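Local coordinates for protein deferrochelatase (Vibrio cholerae, PDB 5DE0) that binds heme b and probably acts as a peroxidase of the dye-decolorizing (DyP) family, at residues S172-Q177 and I250-T255. Sequence-based numbering, arbitrary orientation.
Sequences SYVMVQ and IAYCHT
Val174 and Tyr252 stand side by side, a non-hydrogen-bonded pair across two antiparallel strands, and form the tight centre of the contact. With CG1 anti to the backbone N (chi1 -157°), Val174 sets this methyl over one face of the Tyr252 ring, 4.0 Å from the centroid, a CH-pi contact, while CG2 meets Tyr252 CE2 at 3.5 Å. A beta-branched residue suits this place because both methyls meet the ring, and CG1 also reaches Ile250 CG1 at 3.9 Å. Tyrosine offers a flat apolar wall yet carries its hydroxyl away to His101 of strand 98-104. At the edge of the same ring, in its plane, lies Ser172 OG, 3.5 Å from Tyr252 CD2; small enough to fit there, this hydroxyl bonds to the carbonyl of Ala161.

These are the two central strands of the four-stranded antiparallel sheet in the C-terminal one of the two ferredoxin-like domains of a DyP peroxidase. Strand 98-104 of the N-terminal sheet packs on the face bearing Val174, Val176 and Ile250; helix 257-266 and the heme lie on the other. There Ala251 is short enough for Met175 CG to settle 4.0 Å from its CB, and the unbranched thioether chain, bent at chi3, comes close to the heme. Two reciprocal N-H...O bonds join Met175 with Ala251 (Met175 N to Ala251 O, 3.1 Å) and two more Tyr173 with Cys253. The broad Tyr173 ring reaches the His254 carbonyl by its edge (CD2 to O, 3.5 Å), its hydroxyl bonded to Glu77 N.

Past Cys253 the packing slackens: partly exposed His254 turns away, and Thr255 OG1 caps His257 N and bonds to Glu77.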
loop_
_atom_site.group_PDB
_atom_site.type_symbol
_atom_site.label_atom_id
_atom_site.label_comp_id
_atom_site.label_asym_id
_atom_site.label_seq_id
_atom_site.Cartn_x
_atom_site.Cartn_y
_atom_site.Cartn_z
ATOM N N SER B 172 -6.407 -14.647 -23.021
ATOM C CA SER B 172 -6.112 -15.529 -21.899
ATOM C C SER B 172 -7.226 -15.522 -20.858
ATOM O O SER B 172 -7.805 -14.476 -20.565
ATOM C CB SER B 172 -4.783 -15.125 -21.253
ATOM O OG SER B 172 -4.461 -15.972 -20.167
ATOM N N TYR B 173 -7.521 -16.694 -20.301
ATOM C CA TYR B 173 -8.510 -16.799 -19.231
ATOM C C TYR B 173 -7.887 -16.409 -17.897
ATOM O O TYR B 173 -6.740 -16.752 -17.617
ATOM C CB TYR B 173 -9.088 -18.212 -19.159
ATOM C CG TYR B 173 -9.968 -18.568 -20.335
ATOM C CD1 TYR B 173 -11.325 -18.267 -20.330
ATOM C CD2 TYR B 173 -9.442 -19.200 -21.454
ATOM C CE1 TYR B 173 -12.134 -18.590 -21.405
ATOM C CE2 TYR B 173 -10.243 -19.525 -22.535
ATOM C CZ TYR B 173 -11.587 -19.219 -22.504
ATOM O OH TYR B 173 -12.385 -19.540 -23.577
ATOM N N VAL B 174 -8.642 -15.679 -17.082
ATOM C CA VAL B 174 -8.113 -15.147 -15.833
ATOM C C VAL B 174 -8.967 -15.544 -14.633
ATOM O O VAL B 174 -10.190 -15.623 -14.726
ATOM C CB VAL B 174 -8.015 -13.604 -15.871
ATOM C CG1 VAL B 174 -6.988 -13.113 -14.860
ATOM C CG2 VAL B 174 -7.658 -13.116 -17.265
ATOM N N MET B 175 -8.310 -15.801 -13.509
ATOM C CA MET B 175 -8.998 -15.986 -12.239
ATOM C C MET B 175 -8.299 -15.152 -11.176
ATOM O O MET B 175 -7.082 -14.976 -11.223
ATOM C CB MET B 175 -9.030 -17.466 -11.828
ATOM C CG MET B 175 -7.665 -18.055 -11.487
ATOM S SD MET B 175 -7.758 -19.639 -10.633
ATOM C CE MET B 175 -8.511 -19.152 -9.076
ATOM N N VAL B 176 -9.067 -14.619 -10.232
ATOM C CA VAL B 176 -8.483 -13.891 -9.115
ATOM C C VAL B 176 -9.214 -14.221 -7.815
ATOM O O VAL B 176 -10.434 -14.384 -7.790
ATOM C CB VAL B 176 -8.479 -12.344 -9.365
ATOM C CG1 VAL B 176 -9.163 -11.996 -10.670
ATOM C CG2 VAL B 176 -9.099 -11.578 -8.200
ATOM N N GLN B 177 -8.441 -14.355 -6.742
ATOM C CA GLN B 177 -8.977 -14.570 -5.403
ATOM C C GLN B 177 -8.116 -13.837 -4.385
ATOM O O GLN B 177 -6.928 -14.133 -4.249
ATOM C CB GLN B 177 -9.020 -16.058 -5.054
ATOM C CG GLN B 177 -10.189 -16.839 -5.622
ATOM C CD GLN B 177 -10.098 -18.317 -5.279
ATOM O OE1 GLN B 177 -9.120 -18.982 -5.617
ATOM N NE2 GLN B 177 -11.111 -18.834 -4.588
ATOM N N ILE B 250 -3.809 -14.466 -8.538
ATOM C CA ILE B 250 -4.288 -14.248 -9.894
ATOM C C ILE B 250 -3.512 -15.155 -10.840
ATOM O O ILE B 250 -2.306 -15.347 -10.679
ATOM C CB ILE B 250 -4.150 -12.767 -10.324
ATOM C CG1 ILE B 250 -4.614 -12.571 -11.771
ATOM C CG2 ILE B 250 -2.721 -12.282 -10.148
ATOM C CD1 ILE B 250 -4.557 -11.129 -12.247
ATOM N N ALA B 251 -4.209 -15.736 -11.810
ATOM C CA ALA B 251 -3.577 -16.660 -12.741
ATOM C C ALA B 251 -4.149 -16.521 -14.146
ATOM O O ALA B 251 -5.325 -16.199 -14.322
ATOM C CB ALA B 251 -3.730 -18.095 -12.250
ATOM N N TYR B 252 -3.304 -16.763 -15.140
ATOM C CA TYR B 252 -3.727 -16.759 -16.534
ATOM C C TYR B 252 -3.555 -18.157 -17.116
ATOM O O TYR B 252 -2.621 -18.872 -16.753
ATOM C CB TYR B 252 -2.922 -15.741 -17.345
ATOM C CG TYR B 252 -3.187 -14.296 -16.978
ATOM C CD1 TYR B 252 -2.592 -13.719 -15.863
ATOM C CD2 TYR B 252 -4.022 -13.505 -17.757
ATOM C CE1 TYR B 252 -2.830 -12.398 -15.529
ATOM C CE2 TYR B 252 -4.262 -12.183 -17.431
ATOM C CZ TYR B 252 -3.665 -11.635 -16.316
ATOM O OH TYR B 252 -3.908 -10.319 -15.994
ATOM N N CYS B 253 -4.458 -18.554 -18.006
ATOM C CA CYS B 253 -4.364 -19.866 -18.638
ATOM C C CYS B 253 -5.101 -19.914 -19.972
ATOM O O CYS B 253 -6.095 -19.216 -20.170
ATOM C CB CYS B 253 -4.909 -20.949 -17.707
ATOM S SG CYS B 253 -4.619 -22.626 -18.297
ATOM N N HIS B 254 -4.606 -20.750 -20.882
ATOM C CA HIS B 254 -5.190 -20.880 -22.213
ATOM C C HIS B 254 -6.566 -21.533 -22.156
ATOM O O HIS B 254 -7.346 -21.448 -23.103
ATOM C CB HIS B 254 -4.265 -21.687 -23.128
ATOM C CG HIS B 254 -4.189 -23.141 -22.780
ATOM N ND1 HIS B 254 -3.290 -23.641 -21.861
ATOM C CD2 HIS B 254 -4.896 -24.206 -23.228
ATOM C CE1 HIS B 254 -3.449 -24.948 -21.758
ATOM N NE2 HIS B 254 -4.418 -25.317 -22.578
ATOM N N THR B 255 -6.853 -22.190 -21.037
ATOM C CA THR B 255 -8.152 -22.813 -20.822
ATOM C C THR B 255 -8.595 -22.626 -19.376
ATOM O O THR B 255 -7.803 -22.767 -18.447
ATOM C CB THR B 255 -8.129 -24.318 -21.171
ATOM O OG1 THR B 255 -9.364 -24.923 -20.769
ATOM C CG2 THR B 255 -6.976 -25.023 -20.471
#